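Local coordinates for protein ATP-dependent DNA helicase uvsW (Enterobacteria phage T4, PDB 1RIF) that couples ATP hydrolysis to 3'-5' translocation and duplex DNA unwinding, driving branch migration of Holliday junctions and acting in recombination-dependent repair and the reorganisation of stalled replication forks, at residues F28-A33 with R50-D55; H23-F28 with K69-N74; V13-E18 with R58-G63. The protein carries 1 engineered substitution. All blocks are in the same frame, centred on the assembly; numbering follows the deposited sequence.

Contact 1 (F28-A33 with R50-D55); sequences FFSFEA and RIRLLD
F31 and I51 face each other in a two-stranded antiparallel sheet, 30-32 against 50-52, which lies in the N-terminal domain of this SF2 helicase. They form the hydrogen-bonded pair of the sheet, flanked by the non-hydrogen-bonded pairs S30-R52 and E32-R50. The ring of F31 folds back over its partner because CG sits between the backbone N and the carbonyl carbon (chi1 62°). I51 therefore lies beneath one ring face in a CH-pi contact, CB 3.9 Å from the F31 ring centroid and 19° off the normal. I51 CD1 also bridges two residues of the other strand, touching F31 CE1 at 3.4 Å and the methyl CB of A33. L53 CD1 comes up to the edge of the same ring. Beyond the strands, F29 O receives the backbone N of L53, and a water links F29 O to L54 N.

The other side of the sheet is polar. R50 bends back at chi3, laying one guanidinium face over the backbone at F31 C and E32 N. R52, two residues along on the same face as R50, sends NH1 to a salt bridge with D27 while its CD packs on S30 CB. S30 OG is hydrogen-bonded to the backbone O of D27 and also meets the guanidinium edge of R50, whose NE and NH2 both donate to it at 3.0 Å, with OG only 1° out of the guanidinium plane.

Contact 2 (H23-F28 with K69-N74); sequences HELRDF and KKFCDN
F71 reaches across to L25, E24 and F28 in a contact between two helices, 19-28 and 68-74, whose short segments run at 130° to each other with axes 11.2 Å apart at closest approach. No hydrogen bond crosses between the segments. The spacing is filled by side chains, an example of how one large ring can join two helices that stand well apart.

K70 comes first along the second helix, and its part is small: CB lies 4.0 Å from F28 CZ, the two side chains crossing at about a right angle, while the rest of the lysine leads away from the other helix. F71 follows and is the centre of the contact. Its chi1 of -179° swings CG opposite the backbone N, and the ring projects between the helices. L25 covers one face, its CD2 standing over the middle of the ring, 3.4 Å from the centroid and almost on the ring normal, in a CH-pi contact. E24 approaches the rim instead, CB lying in the ring plane 3.7 Å from F71 CZ, and its carboxylate continues to a hydrogen bond between OE1 and the hydroxyl of Y77. F28 meets F71 obliquely, the ring planes 58° apart and the centroids separated by 5.4 Å. The base of F71 takes part as well, since CB sits over a face of the F28 ring, 4.1 Å from its centroid.

F75 stacks on F71 just beyond helix 68-74. Through L25, helix 19-28 also meets I15 of strand 12-16, C17 in the segment leading from that strand into the helix, and L54 in the turn after strand 50-52.

Contact 3 (V13-E18 with R58-G63); sequences VRIDCE and RLLPFG
V13 and L60 are joined by a reciprocal pair of backbone hydrogen bonds, V13 N to L60 O and L60 N to V13 O, both 2.8 Å. Strands 13-16 and 59-61 run antiparallel with a marked twist, the axes of these short segments at 136°. R14 and L59 make the next, non-hydrogen-bonded pair, and the pairing carries on past the strand when I15 N donates to R58 O at 2.8 Å.

Side chains divide between the two faces. V13 and L60 run next to each other on the same face, V13 CG2 4.0 Å from L60 CB, while V13 CG1 rests over a face of the F62 ring and I15 CD1 adds a further apolar touch on L60 CB. R14 and L59 share the other face, CB of the arginine against CD2 of the leucine at 3.9 Å. Strand 59-61 is an edge strand, within this chain, of a four-stranded mixed sheet in the N-terminal domain, with strand 12-16 between it and strand 3-8.

R14 NE also forms a salt bridge with D16, reaching the syn lone pair of OD1 at 3.2 Å, tilted 29° from the guanidinium plane. R58 runs alongside the opposing chain toward C17 and E18. Its NE makes a weak bond to I15 O at 3.2 Å, and NH1 pairs with E19 at the start of helix 19-28.

How the contacts relate
From the N terminus the chain passes through strand 12-16, helix 19-28 and strand 30-32, giving the first segments of contact 3, contact 2 and contact 1 in turn. Contact 1 closes the shortest loop when strand 50-52 returns, and that loop lies wholly within those of the other two. Strand 59-61 then closes contact 3 and helix 68-74 closes contact 2, so these two loops cross. F28 lies in a segment of both contacts 1 and 2, though it takes part only in contact 2; L54 CD1, packed on R26 N, ties the two. F29 packs on L60 between contacts 1 and 3. The small sheet, the helix pair and the mixed sheet are thus joined.

Contact 1 (F28-A33 with R50-D55)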
loop_
_atom_site.group_PDB
_atom_site.type_symbol
_atom_site.label_atom_id
_atom_site.label_comp_id
_atom_site.label_asym_id
_atom_site.label_seq_id
_atom_site.Cartn_x
_atom_site.Cartn_y
_atom_site.Cartn_z
ATOM N N PHE A 28 4.872 -10.640 -19.597
ATOM C CA PHE A 28 5.914 -10.296 -18.635
ATOM C C PHE A 28 5.293 -10.076 -17.253
ATOM O O PHE A 28 5.737 -10.659 -16.267
ATOM C CB PHE A 28 6.649 -9.026 -19.102
ATOM C CG PHE A 28 7.768 -8.589 -18.185
ATOM C CD1 PHE A 28 8.927 -9.347 -18.061
ATOM C CD2 PHE A 28 7.657 -7.418 -17.438
ATOM C CE1 PHE A 28 9.961 -8.949 -17.206
ATOM C CE2 PHE A 28 8.688 -7.010 -16.578
ATOM C CZ PHE A 28 9.839 -7.778 -16.464
ATOM N N PHE A 29 4.255 -9.250 -17.192
ATOM C CA PHE A 29 3.590 -8.950 -15.931
ATOM C C PHE A 29 2.434 -9.892 -15.596
ATOM O O PHE A 29 1.345 -9.455 -15.243
ATOM C CB PHE A 29 3.101 -7.500 -15.932
ATOM C CG PHE A 29 4.211 -6.496 -15.832
ATOM C CD1 PHE A 29 4.567 -5.711 -16.931
ATOM C CD2 PHE A 29 4.925 -6.348 -14.637
ATOM C CE1 PHE A 29 5.622 -4.789 -16.839
ATOM C CE2 PHE A 29 5.980 -5.433 -14.533
ATOM C CZ PHE A 29 6.329 -4.652 -15.633
ATOM N N SER A 30 2.682 -11.190 -15.705
ATOM C CA SER A 30 1.669 -12.185 -15.394
ATOM C C SER A 30 2.328 -13.314 -14.616
ATOM O O SER A 30 3.555 -13.439 -14.589
ATOM C CB SER A 30 1.058 -12.767 -16.667
ATOM O OG SER A 30 1.864 -13.823 -17.170
ATOM N N PHE A 31 1.506 -14.129 -13.971
ATOM C CA PHE A 31 2.009 -15.260 -13.226
ATOM C C PHE A 31 0.917 -16.299 -13.115
ATOM O O PHE A 31 -0.264 -16.006 -13.278
ATOM C CB PHE A 31 2.523 -14.832 -11.841
ATOM C CG PHE A 31 1.474 -14.230 -10.944
ATOM C CD1 PHE A 31 0.674 -15.040 -10.146
ATOM C CD2 PHE A 31 1.297 -12.844 -10.892
ATOM C CE1 PHE A 31 -0.291 -14.479 -9.305
ATOM C CE2 PHE A 31 0.338 -12.276 -10.060
ATOM C CZ PHE A 31 -0.457 -13.092 -9.266
ATOM N N GLU A 32 1.334 -17.525 -12.857
ATOM C CA GLU A 32 0.431 -18.647 -12.731
ATOM C C GLU A 32 -0.318 -18.550 -11.408
ATOM O O GLU A 32 0.298 -18.387 -10.359
ATOM C CB GLU A 32 1.261 -19.918 -12.760
ATOM C CG GLU A 32 0.564 -21.146 -13.244
ATOM C CD GLU A 32 1.496 -22.340 -13.226
ATOM O OE1 GLU A 32 1.669 -22.944 -12.139
ATOM O OE2 GLU A 32 2.067 -22.653 -14.295
ATOM N N ALA A 33 -1.644 -18.642 -11.455
ATOM C CA ALA A 33 -2.443 -18.592 -10.237
ATOM C C ALA A 33 -2.357 -19.951 -9.532
ATOM O O ALA A 33 -2.507 -20.997 -10.159
ATOM C CB ALA A 33 -3.887 -18.270 -10.572
ATOM N N ARG A 50 -3.636 -17.876 -15.700
ATOM C CA ARG A 50 -2.629 -16.879 -15.356
ATOM C C ARG A 50 -3.237 -15.549 -14.956
ATOM O O ARG A 50 -4.235 -15.107 -15.524
ATOM C CB ARG A 50 -1.665 -16.651 -16.532
ATOM C CG ARG A 50 -0.898 -17.903 -16.961
ATOM C CD ARG A 50 0.188 -17.557 -17.948
ATOM N NE ARG A 50 1.233 -16.731 -17.343
ATOM C CZ ARG A 50 2.270 -17.207 -16.659
ATOM N NH1 ARG A 50 2.418 -18.513 -16.486
ATOM N NH2 ARG A 50 3.165 -16.372 -16.147
ATOM N N ILE A 51 -2.617 -14.917 -13.969
ATOM C CA ILE A 51 -3.061 -13.625 -13.485
ATOM C C ILE A 51 -2.265 -12.564 -14.224
ATOM O O ILE A 51 -1.041 -12.582 -14.228
ATOM C CB ILE A 51 -2.864 -13.531 -11.958
ATOM C CG1 ILE A 51 -3.920 -14.411 -11.278
ATOM C CG2 ILE A 51 -2.971 -12.080 -11.486
ATOM C CD1 ILE A 51 -3.664 -14.668 -9.826
ATOM N N ARG A 52 -2.985 -11.663 -14.879
ATOM C CA ARG A 52 -2.394 -10.581 -15.663
ATOM C C ARG A 52 -2.483 -9.246 -14.904
ATOM O O ARG A 52 -3.572 -8.698 -14.715
ATOM C CB ARG A 52 -3.134 -10.465 -17.014
ATOM C CG ARG A 52 -2.554 -11.252 -18.211
ATOM C CD ARG A 52 -2.278 -12.699 -17.898
ATOM N NE ARG A 52 -2.227 -13.581 -19.070
ATOM C CZ ARG A 52 -1.285 -13.594 -20.021
ATOM N NH1 ARG A 52 -0.256 -12.756 -20.004
ATOM N NH2 ARG A 52 -1.355 -14.497 -20.988
ATOM N N LEU A 53 -1.347 -8.724 -14.457
ATOM C CA LEU A 53 -1.351 -7.445 -13.748
ATOM C C LEU A 53 -1.463 -6.286 -14.753
ATOM O O LEU A 53 -1.834 -5.177 -14.393
ATOM C CB LEU A 53 -0.090 -7.308 -12.874
ATOM C CG LEU A 53 -0.035 -8.322 -11.722
ATOM C CD1 LEU A 53 1.269 -8.231 -10.955
ATOM C CD2 LEU A 53 -1.210 -8.057 -10.795
ATOM N N LEU A 54 -1.141 -6.555 -16.016
ATOM C CA LEU A 54 -1.252 -5.548 -17.072
ATOM C C LEU A 54 -2.530 -5.911 -17.847
ATOM O O LEU A 54 -2.544 -6.888 -18.590
ATOM C CB LEU A 54 -0.042 -5.628 -18.011
ATOM C CG LEU A 54 0.340 -4.398 -18.840
ATOM C CD1 LEU A 54 0.781 -4.860 -20.211
ATOM C CD2 LEU A 54 -0.826 -3.420 -18.953
ATOM N N ASP A 55 -3.602 -5.145 -17.668
ATOM C CA ASP A 55 -4.847 -5.453 -18.356
ATOM C C ASP A 55 -4.848 -4.945 -19.803
ATOM O O ASP A 55 -3.873 -4.357 -20.271
ATOM C CB ASP A 55 -6.045 -4.877 -17.579
ATOM C CG ASP A 55 -6.090 -3.352 -17.592
ATOM O OD1 ASP A 55 -5.196 -2.728 -18.194
ATOM O OD2 ASP A 55 -7.029 -2.771 -17.002
HETATM O O HOH W 1 -0.412 -9.067 -17.570
HETATM O O HOH W 2 0.784 -21.016 -17.089
#

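Contact 2 (H23-F28 with K69-N74)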
loop_
_atom_site.group_PDB
_atom_site.type_symbol
_atom_site.label_atom_id
_atom_site.label_comp_id
_atom_site.label_asym_id
_atom_site.label_seq_id
_atom_site.Cartn_x
_atom_site.Cartn_y
_atom_site.Cartn_z
ATOM N N HIS A 23 1.745 -7.226 -25.934
ATOM C CA HIS A 23 1.581 -8.634 -25.620
ATOM C C HIS A 23 2.792 -9.175 -24.882
ATOM O O HIS A 23 2.667 -10.070 -24.048
ATOM C CB HIS A 23 1.301 -9.410 -26.903
ATOM C CG HIS A 23 -0.019 -9.062 -27.517
ATOM N ND1 HIS A 23 -0.279 -9.196 -28.862
ATOM C CD2 HIS A 23 -1.151 -8.566 -26.963
ATOM C CE1 HIS A 23 -1.514 -8.796 -29.111
ATOM N NE2 HIS A 23 -2.063 -8.409 -27.976
ATOM N N GLU A 24 3.963 -8.620 -25.173
ATOM C CA GLU A 24 5.175 -9.051 -24.493
ATOM C C GLU A 24 5.079 -8.581 -23.052
ATOM O O GLU A 24 5.385 -9.322 -22.122
ATOM C CB GLU A 24 6.391 -8.435 -25.165
ATOM C CG GLU A 24 6.496 -8.794 -26.633
ATOM C CD GLU A 24 7.704 -8.169 -27.290
ATOM O OE1 GLU A 24 7.829 -6.925 -27.231
ATOM O OE2 GLU A 24 8.527 -8.920 -27.862
ATOM N N LEU A 25 4.637 -7.338 -22.882
ATOM C CA LEU A 25 4.469 -6.746 -21.557
ATOM C C LEU A 25 3.390 -7.463 -20.754
ATOM O O LEU A 25 3.496 -7.610 -19.534
ATOM C CB LEU A 25 4.085 -5.273 -21.689
ATOM C CG LEU A 25 5.201 -4.268 -21.967
ATOM C CD1 LEU A 25 4.594 -2.947 -22.411
ATOM C CD2 LEU A 25 6.043 -4.085 -20.716
ATOM N N ARG A 26 2.347 -7.896 -21.454
ATOM C CA ARG A 26 1.221 -8.591 -20.836
ATOM C C ARG A 26 1.627 -9.955 -20.302
ATOM O O ARG A 26 1.091 -10.414 -19.296
ATOM C CB ARG A 26 0.083 -8.731 -21.854
ATOM C CG ARG A 26 -1.126 -9.483 -21.346
ATOM C CD ARG A 26 -2.253 -9.473 -22.362
ATOM N NE ARG A 26 -3.342 -10.347 -21.935
ATOM C CZ ARG A 26 -3.353 -11.671 -22.084
ATOM N NH1 ARG A 26 -2.328 -12.286 -22.663
ATOM N NH2 ARG A 26 -4.384 -12.383 -21.634
ATOM N N ASP A 27 2.570 -10.604 -20.980
ATOM C CA ASP A 27 3.059 -11.909 -20.548
ATOM C C ASP A 27 4.093 -11.704 -19.452
ATOM O O ASP A 27 4.177 -12.486 -18.503
ATOM C CB ASP A 27 3.697 -12.680 -21.711
ATOM C CG ASP A 27 2.680 -13.106 -22.758
ATOM O OD1 ASP A 27 1.476 -13.190 -22.416
ATOM O OD2 ASP A 27 3.082 -13.369 -23.916
ATOM N N PHE A 28 4.872 -10.640 -19.597
ATOM C CA PHE A 28 5.914 -10.296 -18.635
ATOM C C PHE A 28 5.293 -10.076 -17.253
ATOM O O PHE A 28 5.737 -10.659 -16.267
ATOM C CB PHE A 28 6.649 -9.026 -19.102
ATOM C CG PHE A 28 7.768 -8.589 -18.185
ATOM C CD1 PHE A 28 8.927 -9.347 -18.061
ATOM C CD2 PHE A 28 7.657 -7.418 -17.438
ATOM C CE1 PHE A 28 9.961 -8.949 -17.206
ATOM C CE2 PHE A 28 8.688 -7.010 -16.578
ATOM C CZ PHE A 28 9.839 -7.778 -16.464
ATOM N N LYS A 69 11.776 -1.458 -16.287
ATOM C CA LYS A 69 13.146 -1.259 -16.748
ATOM C C LYS A 69 13.799 -2.613 -17.042
ATOM O O LYS A 69 14.640 -2.719 -17.929
ATOM C CB LYS A 69 13.958 -0.488 -15.703
ATOM C CG LYS A 69 15.350 -0.093 -16.185
ATOM C CD LYS A 69 15.287 0.831 -17.402
ATOM C CE LYS A 69 16.617 0.878 -18.152
ATOM N NZ LYS A 69 17.758 1.201 -17.252
ATOM N N LYS A 70 13.405 -3.643 -16.292
ATOM C CA LYS A 70 13.930 -4.994 -16.496
ATOM C C LYS A 70 13.522 -5.395 -17.908
ATOM O O LYS A 70 14.325 -5.896 -18.697
ATOM C CB LYS A 70 13.284 -5.983 -15.528
ATOM C CG LYS A 70 13.127 -5.493 -14.098
ATOM C CD LYS A 70 14.396 -5.679 -13.277
ATOM C CE LYS A 70 14.136 -5.362 -11.802
ATOM N NZ LYS A 70 15.278 -5.746 -10.918
ATOM N N PHE A 71 12.247 -5.167 -18.204
ATOM C CA PHE A 71 11.652 -5.479 -19.497
ATOM C C PHE A 71 12.415 -4.803 -20.633
ATOM O O PHE A 71 13.060 -5.467 -21.439
ATOM C CB PHE A 71 10.193 -5.014 -19.510
ATOM C CG PHE A 71 9.474 -5.300 -20.794
ATOM C CD1 PHE A 71 8.964 -6.567 -21.055
ATOM C CD2 PHE A 71 9.320 -4.304 -21.756
ATOM C CE1 PHE A 71 8.312 -6.834 -22.254
ATOM C CE2 PHE A 71 8.671 -4.564 -22.954
ATOM C CZ PHE A 71 8.167 -5.829 -23.204
ATOM N N CYS A 72 12.332 -3.477 -20.688
ATOM C CA CYS A 72 12.992 -2.688 -21.719
ATOM C C CYS A 72 14.465 -3.063 -21.951
ATOM O O CYS A 72 14.960 -2.946 -23.071
ATOM C CB CYS A 72 12.909 -1.215 -21.355
ATOM S SG CYS A 72 13.924 -0.845 -19.902
ATOM N N ASP A 73 15.174 -3.485 -20.906
ATOM C CA ASP A 73 16.578 -3.881 -21.064
ATOM C C ASP A 73 16.651 -5.163 -21.881
ATOM O O ASP A 73 17.498 -5.310 -22.764
ATOM C CB ASP A 73 17.255 -4.141 -19.711
ATOM C CG ASP A 73 17.505 -2.872 -18.919
ATOM O OD1 ASP A 73 17.721 -1.808 -19.540
ATOM O OD2 ASP A 73 17.504 -2.950 -17.672
ATOM N N ASN A 74 15.753 -6.090 -21.564
ATOM C CA ASN A 74 15.659 -7.386 -22.233
ATOM C C ASN A 74 15.305 -7.278 -23.726
ATOM O O ASN A 74 15.961 -7.890 -24.576
ATOM C CB ASN A 74 14.606 -8.234 -21.516
ATOM C CG ASN A 74 14.366 -9.565 -22.187
ATOM O OD1 ASN A 74 13.271 -10.126 -22.097
ATOM N ND2 ASN A 74 15.391 -10.090 -22.849
#

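Contact 3 (V13-E18 with R58-G63)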
loop_
_atom_site.group_PDB
_atom_site.type_symbol
_atom_site.label_atom_id
_atom_site.label_comp_id
_atom_site.label_asym_id
_atom_site.label_seq_id
_atom_site.Cartn_x
_atom_site.Cartn_y
_atom_site.Cartn_z
ATOM N N VAL A 13 -0.561 3.030 -13.673
ATOM C CA VAL A 13 0.055 3.916 -14.652
ATOM C C VAL A 13 -0.441 3.352 -15.979
ATOM O O VAL A 13 -0.816 2.182 -16.045
ATOM C CB VAL A 13 1.602 3.871 -14.621
ATOM C CG1 VAL A 13 2.115 4.582 -13.380
ATOM C CG2 VAL A 13 2.092 2.432 -14.665
ATOM N N ARG A 14 -0.473 4.172 -17.024
ATOM C CA ARG A 14 -0.933 3.700 -18.323
ATOM C C ARG A 14 0.242 3.577 -19.261
ATOM O O ARG A 14 1.090 4.461 -19.315
ATOM C CB ARG A 14 -1.955 4.662 -18.929
ATOM C CG ARG A 14 -2.546 4.138 -20.223
ATOM C CD ARG A 14 -3.494 5.121 -20.880
ATOM N NE ARG A 14 -2.794 6.176 -21.609
ATOM C CZ ARG A 14 -2.662 7.425 -21.177
ATOM N NH1 ARG A 14 -3.181 7.786 -20.007
ATOM N NH2 ARG A 14 -2.026 8.320 -21.924
ATOM N N ILE A 15 0.291 2.485 -20.009
ATOM C CA ILE A 15 1.386 2.271 -20.945
ATOM C C ILE A 15 0.966 2.405 -22.408
ATOM O O ILE A 15 -0.033 1.830 -22.833
ATOM C CB ILE A 15 2.019 0.890 -20.746
ATOM C CG1 ILE A 15 2.372 0.690 -19.267
ATOM C CG2 ILE A 15 3.264 0.766 -21.627
ATOM C CD1 ILE A 15 3.005 -0.649 -18.951
ATOM N N ASP A 16 1.746 3.175 -23.160
ATOM C CA ASP A 16 1.520 3.419 -24.584
ATOM C C ASP A 16 2.621 2.726 -25.353
ATOM O O ASP A 16 3.795 2.973 -25.109
ATOM C CB ASP A 16 1.577 4.915 -24.880
ATOM C CG ASP A 16 0.295 5.630 -24.513
ATOM O OD1 ASP A 16 -0.277 5.334 -23.439
ATOM O OD2 ASP A 16 -0.135 6.502 -25.301
ATOM N N CYS A 17 2.247 1.862 -26.287
ATOM C CA CYS A 17 3.229 1.126 -27.074
ATOM C C CYS A 17 2.539 0.400 -28.222
ATOM O O CYS A 17 1.334 0.546 -28.427
ATOM C CB CYS A 17 3.933 0.100 -26.193
ATOM S SG CYS A 17 2.796 -1.144 -25.539
ATOM N N GLU A 18 3.308 -0.382 -28.969
ATOM C CA GLU A 18 2.754 -1.139 -30.085
ATOM C C GLU A 18 1.886 -2.273 -29.555
ATOM O O GLU A 18 1.826 -2.510 -28.343
ATOM C CB GLU A 18 3.872 -1.724 -30.952
ATOM C CG GLU A 18 4.021 -1.053 -32.308
ATOM C CD GLU A 18 4.417 0.412 -32.204
ATOM O OE1 GLU A 18 5.524 0.700 -31.695
ATOM O OE2 GLU A 18 3.619 1.272 -32.636
ATOM N N ARG A 58 -4.245 -1.399 -20.818
ATOM C CA ARG A 58 -2.853 -0.976 -20.752
ATOM C C ARG A 58 -2.546 -0.252 -19.432
ATOM O O ARG A 58 -1.720 0.661 -19.385
ATOM C CB ARG A 58 -2.512 -0.088 -21.958
ATOM C CG ARG A 58 -2.607 -0.807 -23.310
ATOM C CD ARG A 58 -2.321 0.148 -24.479
ATOM N NE ARG A 58 -1.054 -0.102 -25.186
ATOM C CZ ARG A 58 -0.886 -1.000 -26.161
ATOM N NH1 ARG A 58 -1.902 -1.751 -26.557
ATOM N NH2 ARG A 58 0.291 -1.132 -26.755
ATOM N N LEU A 59 -3.222 -0.671 -18.365
ATOM C CA LEU A 59 -3.018 -0.098 -17.041
ATOM C C LEU A 59 -2.201 -1.084 -16.223
ATOM O O LEU A 59 -2.473 -2.282 -16.230
ATOM C CB LEU A 59 -4.352 0.154 -16.345
ATOM C CG LEU A 59 -5.262 1.215 -16.960
ATOM C CD1 LEU A 59 -6.545 1.309 -16.164
ATOM C CD2 LEU A 59 -4.556 2.558 -16.977
ATOM N N LEU A 60 -1.199 -0.574 -15.518
ATOM C CA LEU A 60 -0.331 -1.408 -14.696
ATOM C C LEU A 60 -0.306 -0.887 -13.257
ATOM O O LEU A 60 -0.201 0.320 -13.029
ATOM C CB LEU A 60 1.083 -1.381 -15.262
ATOM C CG LEU A 60 2.125 -2.176 -14.485
ATOM C CD1 LEU A 60 2.090 -3.628 -14.923
ATOM C CD2 LEU A 60 3.490 -1.576 -14.729
ATOM N N PRO A 61 -0.423 -1.783 -12.265
ATOM C CA PRO A 61 -0.385 -1.229 -10.910
ATOM C C PRO A 61 0.866 -0.363 -10.700
ATOM O O PRO A 61 1.982 -0.750 -11.062
ATOM C CB PRO A 61 -0.451 -2.473 -10.008
ATOM C CG PRO A 61 -0.221 -3.636 -10.922
ATOM C CD PRO A 61 -0.772 -3.209 -12.244
ATOM N N PHE A 62 0.644 0.826 -10.139
ATOM C CA PHE A 62 1.688 1.820 -9.888
ATOM C C PHE A 62 2.988 1.237 -9.341
ATOM O O PHE A 62 4.062 1.466 -9.899
ATOM C CB PHE A 62 1.150 2.872 -8.916
ATOM C CG PHE A 62 1.830 4.206 -9.009
ATOM C CD1 PHE A 62 1.113 5.332 -9.395
ATOM C CD2 PHE A 62 3.169 4.352 -8.671
ATOM C CE1 PHE A 62 1.722 6.588 -9.439
ATOM C CE2 PHE A 62 3.791 5.607 -8.710
ATOM C CZ PHE A 62 3.062 6.723 -9.093
ATOM N N GLY A 63 2.879 0.479 -8.253
ATOM C CA GLY A 63 4.042 -0.118 -7.623
ATOM C C GLY A 63 5.011 -0.894 -8.492
ATOM O O GLY A 63 6.153 -1.099 -8.090
#